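Local atomic coordinates of putative transcriptional regulator protein, LacI family (Rhizobium etli, PDB entry 3MIZ), a protein that probably acts as a DNA-binding transcription regulator of the LacI family, of which the crystallised fragment comprises the periplasmic-binding-protein-like part. Residues Ile18-Val23 against Ile47-Thr52; Val30-Gly35 against Leu251-Leu256; Tyr76-Arg81 against Met97-Pro102; Leu108-Pro113 against Pro275-Val280; Asn140-Gly145 against Gly175-Glu180. All coordinates share one frame; numbering follows the deposited sequence.

Interaction 1: residues Ile18-Val23 against Ile47-Thr52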
# COMPACT_ATOMS: atom_id res chain seq x y z
N ILE A 18 -12.46 -15.02 -0.54
CA ILE A 18 -12.23 -13.93 0.40
C ILE A 18 -13.17 -12.80 0.01
O ILE A 18 -13.16 -12.35 -1.13
CB ILE A 18 -10.81 -13.36 0.31
CG1 ILE A 18 -9.78 -14.41 0.71
CG2 ILE A 18 -10.69 -12.12 1.22
CD1 ILE A 18 -8.33 -13.90 0.64
N ILE A 19 -14.00 -12.36 0.95
CA ILE A 19 -14.88 -11.25 0.65
C ILE A 19 -14.30 -10.09 1.43
O ILE A 19 -14.28 -10.10 2.66
CB ILE A 19 -16.33 -11.53 1.09
CG1 ILE A 19 -16.90 -12.68 0.25
CG2 ILE A 19 -17.19 -10.26 0.94
CD1 ILE A 19 -18.35 -13.01 0.54
N THR A 20 -13.79 -9.09 0.72
CA THR A 20 -13.22 -7.94 1.39
C THR A 20 -14.00 -6.69 1.03
O THR A 20 -14.75 -6.69 0.07
CB THR A 20 -11.77 -7.73 0.99
OG1 THR A 20 -11.24 -6.64 1.75
CG2 THR A 20 -11.66 -7.40 -0.51
N ASP A 21 -13.82 -5.63 1.81
CA ASP A 21 -14.54 -4.40 1.54
C ASP A 21 -13.80 -3.32 0.75
O ASP A 21 -14.17 -3.04 -0.39
CB ASP A 21 -15.08 -3.79 2.85
CG ASP A 21 -14.03 -3.68 3.96
OD1 ASP A 21 -12.83 -3.90 3.70
OD2 ASP A 21 -14.42 -3.35 5.11
N TYR A 22 -12.76 -2.73 1.32
CA TYR A 22 -12.07 -1.63 0.65
C TYR A 22 -10.65 -1.87 0.17
O TYR A 22 -9.81 -0.96 0.24
CB TYR A 22 -12.09 -0.41 1.56
CG TYR A 22 -13.47 -0.08 2.08
CD1 TYR A 22 -14.43 0.48 1.25
CD2 TYR A 22 -13.82 -0.36 3.40
CE1 TYR A 22 -15.72 0.76 1.72
CE2 TYR A 22 -15.09 -0.09 3.88
CZ TYR A 22 -16.04 0.47 3.03
OH TYR A 22 -17.31 0.72 3.49
N VAL A 23 -10.37 -3.06 -0.33
CA VAL A 23 -9.03 -3.40 -0.79
C VAL A 23 -8.54 -2.54 -1.96
O VAL A 23 -7.34 -2.29 -2.09
CB VAL A 23 -8.94 -4.90 -1.18
CG1 VAL A 23 -9.64 -5.15 -2.50
CG2 VAL A 23 -7.49 -5.35 -1.24
N ILE A 47 -7.40 -19.56 -3.81
CA ILE A 47 -8.08 -18.42 -3.21
C ILE A 47 -8.62 -17.48 -4.29
O ILE A 47 -7.90 -17.11 -5.22
CB ILE A 47 -7.10 -17.62 -2.30
CG1 ILE A 47 -6.54 -18.52 -1.20
CG2 ILE A 47 -7.79 -16.40 -1.70
CD1 ILE A 47 -7.58 -19.08 -0.24
N LEU A 48 -9.90 -17.12 -4.16
CA LEU A 48 -10.55 -16.19 -5.07
C LEU A 48 -11.00 -15.01 -4.22
O LEU A 48 -11.65 -15.20 -3.19
CB LEU A 48 -11.77 -16.83 -5.74
CG LEU A 48 -11.50 -17.75 -6.93
CD1 LEU A 48 -12.83 -18.34 -7.44
CD2 LEU A 48 -10.81 -16.96 -8.03
N ILE A 49 -10.66 -13.81 -4.66
CA ILE A 49 -11.01 -12.60 -3.93
C ILE A 49 -12.10 -11.75 -4.62
O ILE A 49 -12.07 -11.58 -5.84
CB ILE A 49 -9.76 -11.71 -3.75
CG1 ILE A 49 -8.64 -12.51 -3.08
CG2 ILE A 49 -10.10 -10.48 -2.92
CD1 ILE A 49 -7.32 -11.73 -2.97
N ALA A 50 -13.05 -11.24 -3.83
CA ALA A 50 -14.12 -10.38 -4.34
C ALA A 50 -14.23 -9.19 -3.39
O ALA A 50 -14.20 -9.36 -2.18
CB ALA A 50 -15.44 -11.14 -4.38
N ASN A 51 -14.35 -7.99 -3.95
CA ASN A 51 -14.43 -6.75 -3.16
C ASN A 51 -15.84 -6.15 -3.25
O ASN A 51 -16.38 -6.01 -4.34
CB ASN A 51 -13.40 -5.75 -3.69
CG ASN A 51 -13.09 -4.64 -2.69
OD1 ASN A 51 -12.74 -4.90 -1.54
ND2 ASN A 51 -13.21 -3.39 -3.13
N THR A 52 -16.40 -5.78 -2.10
CA THR A 52 -17.74 -5.20 -2.03
C THR A 52 -17.72 -3.68 -2.21
O THR A 52 -18.73 -3.08 -2.59
CB THR A 52 -18.40 -5.47 -0.66
OG1 THR A 52 -17.73 -4.70 0.34
CG2 THR A 52 -18.33 -6.94 -0.30
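Val-23 CG1 packs against the flat side chain of Asn-51, 3.5 Å from Asn-51 CG. In the same turn the Tyr-22 ring carries Asp-21 CB on one face, 3.7 Å above its plane and displaced toward the rim. An alanine in place of Asn-51 would take the amide away, and would probably open a gap beside Val-23 CG1 and Thr-20 CG2 and leave the turn freer to shift. Before the turn, residues 18-20 and 47-51 run parallel, their axes 4.8 Å apart at 22°. Ile-18 N to Leu-48 O (2.8 Å) and Ala-50 N to Ile-18 O (2.9 Å) begin the bonding; Thr-20 N to Ala-50 O and Thr-52 N to Thr-20 O carry it on. These are the two strands of a right-handed beta-alpha-beta unit of the kind that builds Rossmann-like sheets, with helix 30-42 as the crossover. On that helix's side Ile-18 CD1 presses on Ile-47 CG2 at 3.5 Å, a tight carbon pair, and runs beside Ile-49. Ile-19 CG2 meets Thr-52 CG2 at 3.7 Å on the face covered by helix 56-68. Thr-20 OG1, anti to its own nitrogen (chi1 -176°), bonds to Val-77 O of the next strand; Ile-49 packs on Ile-49 of the second subunit.

Interaction 2: residues Val30-Gly35 against Leu251-Leu256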
# COMPACT_ATOMS: atom_id res chain seq x y z
N VAL A 30 -3.16 -5.91 2.93
CA VAL A 30 -2.92 -7.00 2.01
C VAL A 30 -2.17 -8.13 2.70
O VAL A 30 -2.22 -9.27 2.25
CB VAL A 30 -2.10 -6.54 0.79
CG1 VAL A 30 -2.84 -5.44 0.05
CG2 VAL A 30 -0.73 -6.05 1.24
N ASP A 31 -1.47 -7.81 3.79
CA ASP A 31 -0.73 -8.84 4.52
C ASP A 31 -1.66 -9.94 5.02
O ASP A 31 -1.23 -11.08 5.20
CB ASP A 31 0.03 -8.22 5.69
CG ASP A 31 1.53 -8.29 5.50
OD1 ASP A 31 2.00 -7.98 4.38
OD2 ASP A 31 2.24 -8.65 6.46
N ILE A 32 -2.93 -9.62 5.24
CA ILE A 32 -3.86 -10.65 5.68
C ILE A 32 -3.99 -11.61 4.52
O ILE A 32 -3.94 -12.83 4.68
CB ILE A 32 -5.25 -10.09 6.01
CG1 ILE A 32 -5.17 -9.19 7.24
CG2 ILE A 32 -6.23 -11.25 6.29
CD1 ILE A 32 -6.47 -8.45 7.54
N VAL A 33 -4.15 -11.05 3.33
CA VAL A 33 -4.28 -11.86 2.13
C VAL A 33 -3.01 -12.68 1.94
O VAL A 33 -3.07 -13.86 1.60
CB VAL A 33 -4.54 -10.98 0.90
CG1 VAL A 33 -4.80 -11.84 -0.32
CG2 VAL A 33 -5.73 -10.07 1.17
N ARG A 34 -1.87 -12.05 2.19
CA ARG A 34 -0.58 -12.72 2.07
C ARG A 34 -0.55 -13.93 3.01
O ARG A 34 -0.07 -15.00 2.64
CB ARG A 34 0.54 -11.75 2.45
CG ARG A 34 1.93 -12.37 2.48
CD ARG A 34 2.92 -11.45 3.20
NE ARG A 34 4.09 -12.19 3.64
CZ ARG A 34 4.85 -11.86 4.68
NH1 ARG A 34 4.55 -10.78 5.40
NH2 ARG A 34 5.89 -12.61 5.01
N GLY A 35 -1.07 -13.75 4.22
CA GLY A 35 -1.10 -14.83 5.18
C GLY A 35 -2.05 -15.93 4.74
O GLY A 35 -1.75 -17.12 4.84
N LEU A 251 0.64 -4.78 13.73
CA LEU A 251 -0.66 -5.41 13.65
C LEU A 251 -0.28 -6.77 13.07
O LEU A 251 0.44 -6.84 12.07
CB LEU A 251 -1.58 -4.66 12.68
CG LEU A 251 -2.24 -3.37 13.19
CD1 LEU A 251 -2.93 -2.68 12.01
CD2 LEU A 251 -3.25 -3.70 14.28
N PRO A 252 -0.73 -7.87 13.71
CA PRO A 252 -0.43 -9.24 13.26
C PRO A 252 -1.24 -9.69 12.05
O PRO A 252 -1.83 -10.77 12.05
CB PRO A 252 -0.74 -10.06 14.51
CG PRO A 252 -1.93 -9.35 15.06
CD PRO A 252 -1.54 -7.89 14.94
N TYR A 253 -1.25 -8.87 11.00
CA TYR A 253 -2.00 -9.17 9.80
C TYR A 253 -1.66 -10.51 9.16
O TYR A 253 -2.55 -11.31 8.88
CB TYR A 253 -1.83 -8.05 8.76
CG TYR A 253 -2.71 -6.86 9.05
CD1 TYR A 253 -3.92 -7.00 9.73
CD2 TYR A 253 -2.35 -5.58 8.62
CE1 TYR A 253 -4.75 -5.92 9.96
CE2 TYR A 253 -3.19 -4.48 8.85
CZ TYR A 253 -4.39 -4.67 9.52
OH TYR A 253 -5.24 -3.61 9.74
N TYR A 254 -0.38 -10.74 8.92
CA TYR A 254 0.05 -11.99 8.31
C TYR A 254 -0.46 -13.19 9.12
O TYR A 254 -1.02 -14.13 8.56
CB TYR A 254 1.59 -12.03 8.21
CG TYR A 254 2.12 -13.27 7.54
CD1 TYR A 254 1.98 -13.46 6.17
CD2 TYR A 254 2.73 -14.27 8.29
CE1 TYR A 254 2.42 -14.63 5.55
CE2 TYR A 254 3.19 -15.44 7.69
CZ TYR A 254 3.03 -15.62 6.32
OH TYR A 254 3.46 -16.79 5.73
N ASP A 255 -0.27 -13.14 10.43
CA ASP A 255 -0.71 -14.22 11.31
C ASP A 255 -2.24 -14.33 11.36
O ASP A 255 -2.77 -15.43 11.47
CB ASP A 255 -0.17 -14.04 12.73
CG ASP A 255 1.34 -14.20 12.81
OD1 ASP A 255 1.89 -15.07 12.09
OD2 ASP A 255 1.97 -13.47 13.59
N LEU A 256 -2.92 -13.19 11.30
CA LEU A 256 -4.39 -13.21 11.31
C LEU A 256 -4.89 -13.98 10.10
O LEU A 256 -5.84 -14.75 10.19
CB LEU A 256 -4.97 -11.79 11.27
CG LEU A 256 -4.97 -11.00 12.58
CD1 LEU A 256 -5.42 -9.57 12.33
CD2 LEU A 256 -5.90 -11.68 13.58
O HOH W 1 1.77 -8.81 9.30
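Tyr-253, in the first turn of its helix, meets Asp-31 and Ile-32. Its CB is 3.6 Å from Asp-31 CB, and Ile-32 CG1 approaches the ring obliquely, 3.5 Å from Tyr-253 CD1. The Tyr-253 carbonyl O receives a CA-H...O contact from Ile-32 CA. Next, Tyr-254 contributes backbone and ring. Its N donates to a water that in turn donates to Asp-31 OD2, both legs 2.9 Å; this carboxylate oxygen also forms a salt bridge with Arg-236. Tyr-254 CA points its hydrogen at Asp-31 O, and Tyr-254 O is 3.5 Å from Gly-35 CA, where a side chain would collide with that oxygen. With CG anti to the backbone N (chi1 -178°), the ring reaches across helix 30-42 under Arg-34. The extended arginine lays its guanidinium over one ring face, CZ 4.1 Å from the centroid and 32° off the normal, an off-centre cation-pi contact with the planes 32° apart. Arg-34 NH1 also forms a salt bridge to Asp-31 OD2 at 3.3 Å, long and weak as a hydrogen bond, while Tyr-254 OH is held by Asp-38. A methionine in place of Arg-34 would probably deprive the Tyr-254 ring of its cation and leave Asp-31 OD2 without this salt bridge. Leu-256 packs on Ile-98 and Val-280. Three CA-H...O contacts, one of them from a glycine, are what closely packed helix backbones allow, here joining helix 30-42 to helix 253-268, which flank the same subdomain of this LacI-type fold though far apart in sequence.

Interaction 3: residues Tyr76-Arg81 against Met97-Pro102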
# COMPACT_ATOMS: atom_id res chain seq x y z
N TYR A 76 -14.16 -13.57 5.55
CA TYR A 76 -14.72 -12.23 5.49
C TYR A 76 -13.66 -11.32 6.10
O TYR A 76 -13.47 -11.32 7.32
CB TYR A 76 -15.98 -12.18 6.34
CG TYR A 76 -16.86 -11.02 6.02
CD1 TYR A 76 -17.72 -11.05 4.92
CD2 TYR A 76 -16.87 -9.88 6.84
CE1 TYR A 76 -18.56 -10.00 4.64
CE2 TYR A 76 -17.71 -8.82 6.55
CZ TYR A 76 -18.56 -8.89 5.45
OH TYR A 76 -19.42 -7.86 5.16
N VAL A 77 -12.99 -10.55 5.26
CA VAL A 77 -11.91 -9.69 5.71
C VAL A 77 -12.17 -8.20 5.48
O VAL A 77 -12.49 -7.76 4.38
CB VAL A 77 -10.60 -10.07 4.99
CG1 VAL A 77 -9.43 -9.25 5.52
CG2 VAL A 77 -10.35 -11.56 5.14
N THR A 78 -12.01 -7.41 6.54
CA THR A 78 -12.19 -5.97 6.41
C THR A 78 -10.81 -5.32 6.39
O THR A 78 -9.88 -5.81 7.04
CB THR A 78 -13.05 -5.41 7.57
OG1 THR A 78 -12.50 -5.82 8.83
CG2 THR A 78 -14.48 -5.93 7.46
N MSE A 79 -10.68 -4.23 5.64
CA MSE A 79 -9.39 -3.53 5.55
C MSE A 79 -8.99 -2.94 6.90
O MSE A 79 -7.81 -2.91 7.25
CB MSE A 79 -9.47 -2.44 4.48
CG MSE A 79 -9.47 -2.99 3.07
SE MSE A 79 -7.85 -4.02 2.72
CE MSE A 79 -8.53 -5.83 2.97
N TYR A 80 -9.96 -2.43 7.65
CA TYR A 80 -9.67 -1.90 8.98
C TYR A 80 -10.65 -2.57 9.93
O TYR A 80 -11.66 -3.13 9.51
CB TYR A 80 -9.80 -0.37 9.05
CG TYR A 80 -11.01 0.22 8.38
CD1 TYR A 80 -10.93 0.73 7.08
CD2 TYR A 80 -12.23 0.29 9.04
CE1 TYR A 80 -12.04 1.30 6.46
CE2 TYR A 80 -13.35 0.85 8.43
CZ TYR A 80 -13.24 1.35 7.14
OH TYR A 80 -14.34 1.93 6.55
N ARG A 81 -10.33 -2.52 11.21
CA ARG A 81 -11.18 -3.17 12.20
C ARG A 81 -12.60 -2.62 12.21
O ARG A 81 -12.82 -1.42 12.33
CB ARG A 81 -10.53 -3.04 13.57
CG ARG A 81 -10.98 -4.11 14.53
CD ARG A 81 -10.15 -4.04 15.78
NE ARG A 81 -10.72 -4.85 16.84
CZ ARG A 81 -10.24 -4.91 18.07
NH1 ARG A 81 -9.16 -4.20 18.39
NH2 ARG A 81 -10.83 -5.68 18.97
N MSE A 97 -14.56 -14.65 10.14
CA MSE A 97 -14.31 -13.22 9.96
C MSE A 97 -12.90 -12.87 10.44
O MSE A 97 -12.45 -13.35 11.47
CB MSE A 97 -15.35 -12.41 10.75
CG MSE A 97 -16.77 -12.59 10.21
SE MSE A 97 -18.12 -11.71 11.29
CE MSE A 97 -17.70 -9.89 10.81
N ILE A 98 -12.20 -12.04 9.67
CA ILE A 98 -10.84 -11.63 10.02
C ILE A 98 -10.70 -10.11 10.01
O ILE A 98 -11.00 -9.46 9.00
CB ILE A 98 -9.80 -12.23 9.05
CG1 ILE A 98 -9.94 -13.76 9.01
CG2 ILE A 98 -8.38 -11.84 9.52
CD1 ILE A 98 -9.22 -14.42 7.82
N ASN A 99 -10.24 -9.57 11.13
CA ASN A 99 -10.02 -8.13 11.34
C ASN A 99 -11.33 -7.42 11.62
O ASN A 99 -11.43 -6.19 11.52
CB ASN A 99 -9.35 -7.50 10.11
CG ASN A 99 -8.59 -6.23 10.46
OD1 ASN A 99 -8.35 -5.38 9.61
ND2 ASN A 99 -8.20 -6.11 11.72
N CYS A 100 -12.35 -8.20 11.96
CA CYS A 100 -13.66 -7.66 12.25
C CYS A 100 -14.42 -8.61 13.15
O CYS A 100 -14.03 -9.77 13.34
CB CYS A 100 -14.43 -7.42 10.94
SG CYS A 100 -14.55 -8.87 9.83
N ARG A 101 -15.51 -8.11 13.72
CA ARG A 101 -16.35 -8.88 14.62
C ARG A 101 -17.81 -8.66 14.23
O ARG A 101 -18.19 -7.55 13.82
CB ARG A 101 -16.11 -8.42 16.06
CG ARG A 101 -17.30 -8.49 16.99
CD ARG A 101 -16.99 -7.75 18.28
NE ARG A 101 -16.14 -6.59 18.00
CZ ARG A 101 -15.70 -5.74 18.92
NH1 ARG A 101 -16.02 -5.88 20.20
NH2 ARG A 101 -14.90 -4.74 18.55
N PRO A 102 -18.65 -9.69 14.36
CA PRO A 102 -20.06 -9.53 14.01
C PRO A 102 -20.78 -8.62 14.99
O PRO A 102 -20.40 -8.55 16.16
CB PRO A 102 -20.59 -10.96 14.06
CG PRO A 102 -19.77 -11.58 15.16
CD PRO A 102 -18.37 -11.05 14.85
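Tyr-76 and Met-97, then Val-77 and Ile-98, form the last bridges between strands 73-78 and 95-97 in the parallel sheet, at its 95-97 side, beyond which strand 110-113 follows. Ile-98 N gives Tyr-76 O a nearly straight bond of 2.8 Å (171° at the hydrogen), whereas Thr-78 N to Ile-98 O, at 3.4 Å, is weak: the strands part here. Both segments then turn corners, at 79-80 and 98-99, and Asn-99 takes a positive phi of 78°. Beyond the corners they meet again, Arg-81 CA directing its hydrogen at Asn-99 O over 3.1 Å. On one face of the sheet, Tyr-76 CB lies beside selenomethionine Met-97 CG at 4.0 Å. Cys-100 SG sits at the edge of the Tyr-76 ring, in its plane, 5.3 Å from the centroid, a sulfur-aromatic contact. On the other face Val-77 CG2 reaches Ile-98 CB at 4.0 Å. Thr-78 OG1, placed between its own N and carbonyl carbon (chi1 52°), donates to Tyr-80 O at 2.9 Å from above the carbonyl plane, thereby bracing the corner. Past it, the guanidinium groups of Arg-81 and Arg-101 come within 4.2 Å (NH2 to NH2), gathered round Glu-112; Arg-81 forms salt bridges to Glu-112 and Asp-115, while the pair from Arg-101 to Glu-112 is long and weak. The contact is flanked by strand 15-20 beside Val-77 and strand 110-113 beside Met-97 and Asn-99, while Ile-32 of helix 30-42 packs on Val-77 and Ile-98.

Interaction 4: residues Leu108-Pro113 against Pro275-Val280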
# COMPACT_ATOMS: atom_id res chain seq x y z
N LEU A 108 -20.75 -15.53 14.01
CA LEU A 108 -19.71 -16.27 13.29
C LEU A 108 -18.39 -16.18 14.04
O LEU A 108 -18.19 -15.25 14.82
CB LEU A 108 -19.49 -15.65 11.91
CG LEU A 108 -20.60 -15.70 10.87
CD1 LEU A 108 -20.30 -14.68 9.76
CD2 LEU A 108 -20.70 -17.11 10.31
N PRO A 109 -17.48 -17.14 13.82
CA PRO A 109 -16.20 -17.05 14.52
C PRO A 109 -15.44 -15.85 13.97
O PRO A 109 -15.60 -15.49 12.80
CB PRO A 109 -15.53 -18.38 14.20
CG PRO A 109 -16.15 -18.78 12.90
CD PRO A 109 -17.59 -18.41 13.09
N SER A 110 -14.61 -15.23 14.80
CA SER A 110 -13.86 -14.07 14.35
C SER A 110 -12.52 -13.97 15.04
O SER A 110 -12.35 -14.43 16.17
CB SER A 110 -14.66 -12.79 14.62
OG SER A 110 -14.91 -12.63 16.00
N ILE A 111 -11.56 -13.40 14.33
CA ILE A 111 -10.23 -13.22 14.88
C ILE A 111 -9.78 -11.80 14.50
O ILE A 111 -9.83 -11.41 13.34
CB ILE A 111 -9.28 -14.32 14.34
CG1 ILE A 111 -7.93 -14.23 15.04
CG2 ILE A 111 -9.14 -14.21 12.82
CD1 ILE A 111 -7.05 -15.49 14.86
N GLU A 112 -9.38 -11.04 15.52
CA GLU A 112 -8.97 -9.65 15.35
C GLU A 112 -7.68 -9.33 16.09
O GLU A 112 -7.27 -10.07 16.99
CB GLU A 112 -10.02 -8.72 15.94
CG GLU A 112 -11.43 -8.82 15.40
CD GLU A 112 -12.40 -8.11 16.31
OE1 GLU A 112 -12.78 -8.70 17.35
OE2 GLU A 112 -12.77 -6.95 16.02
N PRO A 113 -7.05 -8.20 15.76
CA PRO A 113 -5.81 -7.76 16.41
C PRO A 113 -6.23 -6.99 17.66
O PRO A 113 -7.35 -6.47 17.72
CB PRO A 113 -5.18 -6.86 15.35
CG PRO A 113 -6.37 -6.18 14.77
CD PRO A 113 -7.36 -7.33 14.61
N PRO A 275 -16.78 -21.24 18.44
CA PRO A 275 -16.55 -20.01 17.69
C PRO A 275 -16.03 -18.90 18.58
O PRO A 275 -14.82 -18.79 18.81
CB PRO A 275 -17.92 -19.70 17.09
CG PRO A 275 -18.87 -20.29 18.10
CD PRO A 275 -18.21 -21.61 18.42
N GLY A 276 -16.93 -18.07 19.09
CA GLY A 276 -16.50 -16.98 19.94
C GLY A 276 -15.46 -16.15 19.24
O GLY A 276 -15.18 -16.34 18.05
N SER A 277 -14.85 -15.23 19.98
CA SER A 277 -13.84 -14.34 19.43
C SER A 277 -12.43 -14.60 19.94
O SER A 277 -12.21 -14.87 21.12
CB SER A 277 -14.23 -12.89 19.73
OG SER A 277 -13.17 -12.00 19.43
N ARG A 278 -11.47 -14.53 19.02
CA ARG A 278 -10.06 -14.69 19.36
C ARG A 278 -9.45 -13.33 19.09
O ARG A 278 -9.79 -12.68 18.10
CB ARG A 278 -9.37 -15.70 18.44
CG ARG A 278 -9.79 -17.15 18.62
CD ARG A 278 -9.04 -17.99 17.61
NE ARG A 278 -9.30 -19.41 17.75
CZ ARG A 278 -8.73 -20.34 16.99
NH1 ARG A 278 -7.87 -19.99 16.04
NH2 ARG A 278 -9.02 -21.62 17.18
N VAL A 279 -8.56 -12.88 19.97
CA VAL A 279 -7.91 -11.60 19.75
C VAL A 279 -6.41 -11.84 19.82
O VAL A 279 -5.89 -12.31 20.83
CB VAL A 279 -8.34 -10.56 20.80
CG1 VAL A 279 -7.76 -9.20 20.44
CG2 VAL A 279 -9.86 -10.46 20.84
N VAL A 280 -5.72 -11.53 18.73
CA VAL A 280 -4.27 -11.73 18.65
C VAL A 280 -3.51 -10.46 19.03
O VAL A 280 -3.81 -9.38 18.53
CB VAL A 280 -3.86 -12.18 17.24
CG1 VAL A 280 -2.34 -12.37 17.17
CG2 VAL A 280 -4.58 -13.47 16.87
O HOH W 2 -17.19 -13.93 16.86
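Ser-110 to Pro-113 and Ser-277 to Val-280 pair as parallel strands, axes 4.6 Å apart at 24°, so that the chain's late strand 277-285 is added beside strand 110-113, as the returning C-terminal strand is in LacI-type repressor folds. Three bonds hold the pair, the last of them the shortest: Arg-278 N to Ser-110 O is 3.0 Å, Glu-112 N to Arg-278 O 3.1 Å, and Val-280 N to Glu-112 O 2.7 Å. Before them Ser-110 N to Gly-276 O is weak. Side chains alternate. On the face toward helix 253-268, Ile-111 CD1 crosses Val-280 CG2 at 3.8 Å, and CB of Arg-278 rests by Ile-111 CG1. Ile-111 CG1 extends anti to the backbone N (chi1 -173°), which carries CD1 to Val-280. On the face of Ser-110, Glu-112, Ser-277 and Val-279, Val-279 CG1 touches Glu-112 O. Further out, Leu-256 packs on Ile-111 and Pro-113, and Arg-278 runs on to a cation-pi contact with Trp-263. Backbone bonds from Ile-111 to Met-97 and Asn-99 tie strand 110-113 to the chain on its other flank. Where the pair begins, Pro-109 CB meets Pro-275 CB at 4.0 Å, and one water donates to Leu-108 O at 2.6 Å, hydrogen-bonds with Ser-110 OG at 2.8 Å and weakly reaches Gly-276 O.

Interaction 5: residues Asn140-Gly145 against Gly175-Glu180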
# COMPACT_ATOMS: atom_id res chain seq x y z
N ASN A 140 -8.14 8.84 12.24
CA ASN A 140 -9.55 9.11 11.95
C ASN A 140 -10.47 8.53 13.02
O ASN A 140 -10.54 7.31 13.18
CB ASN A 140 -9.92 8.51 10.59
CG ASN A 140 -11.21 9.10 10.02
OD1 ASN A 140 -12.12 9.45 10.77
ND2 ASN A 140 -11.28 9.19 8.71
N PRO A 141 -11.20 9.39 13.75
CA PRO A 141 -12.13 8.96 14.82
C PRO A 141 -13.24 8.00 14.39
O PRO A 141 -13.82 7.31 15.23
CB PRO A 141 -12.70 10.29 15.33
CG PRO A 141 -11.60 11.25 15.07
CD PRO A 141 -11.12 10.86 13.69
N ILE A 142 -13.53 7.96 13.09
CA ILE A 142 -14.57 7.06 12.60
C ILE A 142 -14.10 5.61 12.74
O ILE A 142 -14.90 4.68 12.82
CB ILE A 142 -14.91 7.33 11.12
CG1 ILE A 142 -16.10 6.48 10.69
CG2 ILE A 142 -13.71 7.01 10.24
CD1 ILE A 142 -16.57 6.75 9.26
N LEU A 143 -12.78 5.44 12.77
CA LEU A 143 -12.19 4.12 12.88
C LEU A 143 -12.24 3.59 14.31
O LEU A 143 -11.78 4.24 15.25
CB LEU A 143 -10.74 4.16 12.40
CG LEU A 143 -10.58 4.44 10.90
CD1 LEU A 143 -9.10 4.47 10.53
CD2 LEU A 143 -11.29 3.35 10.11
N LEU A 144 -12.79 2.39 14.45
CA LEU A 144 -12.89 1.75 15.76
C LEU A 144 -11.49 1.59 16.36
O LEU A 144 -11.28 1.88 17.54
CB LEU A 144 -13.54 0.37 15.63
CG LEU A 144 -13.51 -0.43 16.94
CD1 LEU A 144 -14.43 0.23 17.96
CD2 LEU A 144 -13.93 -1.87 16.69
N GLY A 145 -10.56 1.11 15.54
CA GLY A 145 -9.20 0.92 16.00
C GLY A 145 -8.58 2.19 16.55
O GLY A 145 -7.90 2.17 17.57
N GLY A 175 -13.06 12.90 8.29
CA GLY A 175 -13.71 12.77 7.00
C GLY A 175 -13.78 11.32 6.57
O GLY A 175 -13.51 10.42 7.37
N PRO A 176 -14.15 11.05 5.31
CA PRO A 176 -14.25 9.68 4.80
C PRO A 176 -12.90 8.98 4.82
O PRO A 176 -11.89 9.55 4.40
CB PRO A 176 -14.76 9.88 3.36
CG PRO A 176 -15.48 11.21 3.42
CD PRO A 176 -14.55 12.03 4.28
N VAL A 177 -12.87 7.75 5.32
CA VAL A 177 -11.63 6.98 5.38
C VAL A 177 -11.02 6.87 3.98
O VAL A 177 -11.71 6.54 3.02
CB VAL A 177 -11.88 5.56 5.93
CG1 VAL A 177 -10.58 4.77 5.95
CG2 VAL A 177 -12.47 5.64 7.33
N GLY A 178 -9.72 7.15 3.88
CA GLY A 178 -9.06 7.08 2.59
C GLY A 178 -9.37 8.25 1.67
O GLY A 178 -9.19 8.16 0.46
N ALA A 179 -9.85 9.35 2.26
CA ALA A 179 -10.18 10.55 1.50
C ALA A 179 -10.39 11.67 2.51
O ALA A 179 -11.18 12.59 2.30
CB ALA A 179 -11.45 10.32 0.69
N GLU A 180 -9.65 11.58 3.60
CA GLU A 180 -9.76 12.53 4.69
C GLU A 180 -9.19 13.91 4.46
O GLU A 180 -8.40 14.15 3.54
CB GLU A 180 -9.12 11.96 5.95
CG GLU A 180 -9.79 10.70 6.46
CD GLU A 180 -8.94 9.46 6.25
OE1 GLU A 180 -8.29 9.36 5.19
OE2 GLU A 180 -8.95 8.59 7.14
O HOH W 3 -13.87 11.58 10.54
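The Asn-140 side-chain amide meets Gly-175 and Glu-180 through both hydrogens of ND2. One goes to Gly-175 O and the other to Glu-180 OE2, each at 2.9 Å and nearly straight (173° and 171°), with both acceptors in the amide plane. The carboxylate oxygen is met on its anti side; the glycine carbonyl is met from above its plane. Asn-140 OD1 is equally occupied: it accepts from Ile-142 N at 3.1 Å, closing an Asx turn, and from a water at 2.8 Å. That water accepts in turn from Gly-175 N at 2.7 Å, bridging the loops a second time. The other carboxylate oxygen, Glu-180 OE1, takes weak bonds from Gly-178 N and Ala-179 N, inside the type II turn 176-179. Apolar contact lies alongside: Val-177 CG2 presses on Ile-142 CG2 at a tight 3.4 Å and on Leu-143 CD2 at 3.8 Å. Tyr-80 also packs on Val-177 and Leu-143, bringing the other subdomain against these loops. The bonding pattern fits this amide orientation, and Asn-140, with the water and the Val-177 packing, joins the loop before helix 144-160 to the turn after strand 167-174.

Overall arrangement
Interactions 1 to 4 belong to one subdomain and interaction 5 to the other. Interactions 1 and 3, centres 11 Å apart, share the parallel sheet of strands 46-51, 15-20, 73-78 and 95-97; interaction 4, 9 Å from interaction 3, continues through strand 110-113 to strand 277-285. Interaction 2 packs helices 30-42 and 253-268, touching all three. Along the chain, 1, 3 and 4 come in series, while 5 is nested within the loops closed by 2 and 4: the chain leaves and returns. Interaction 5 touches interaction 3 through Tyr-80, Arg-81 and Arg-101, where the subdomains face each other across the cleft in which, as in relatives, an effector would probably bind. Interactions 1 and 2 reach the second subunit.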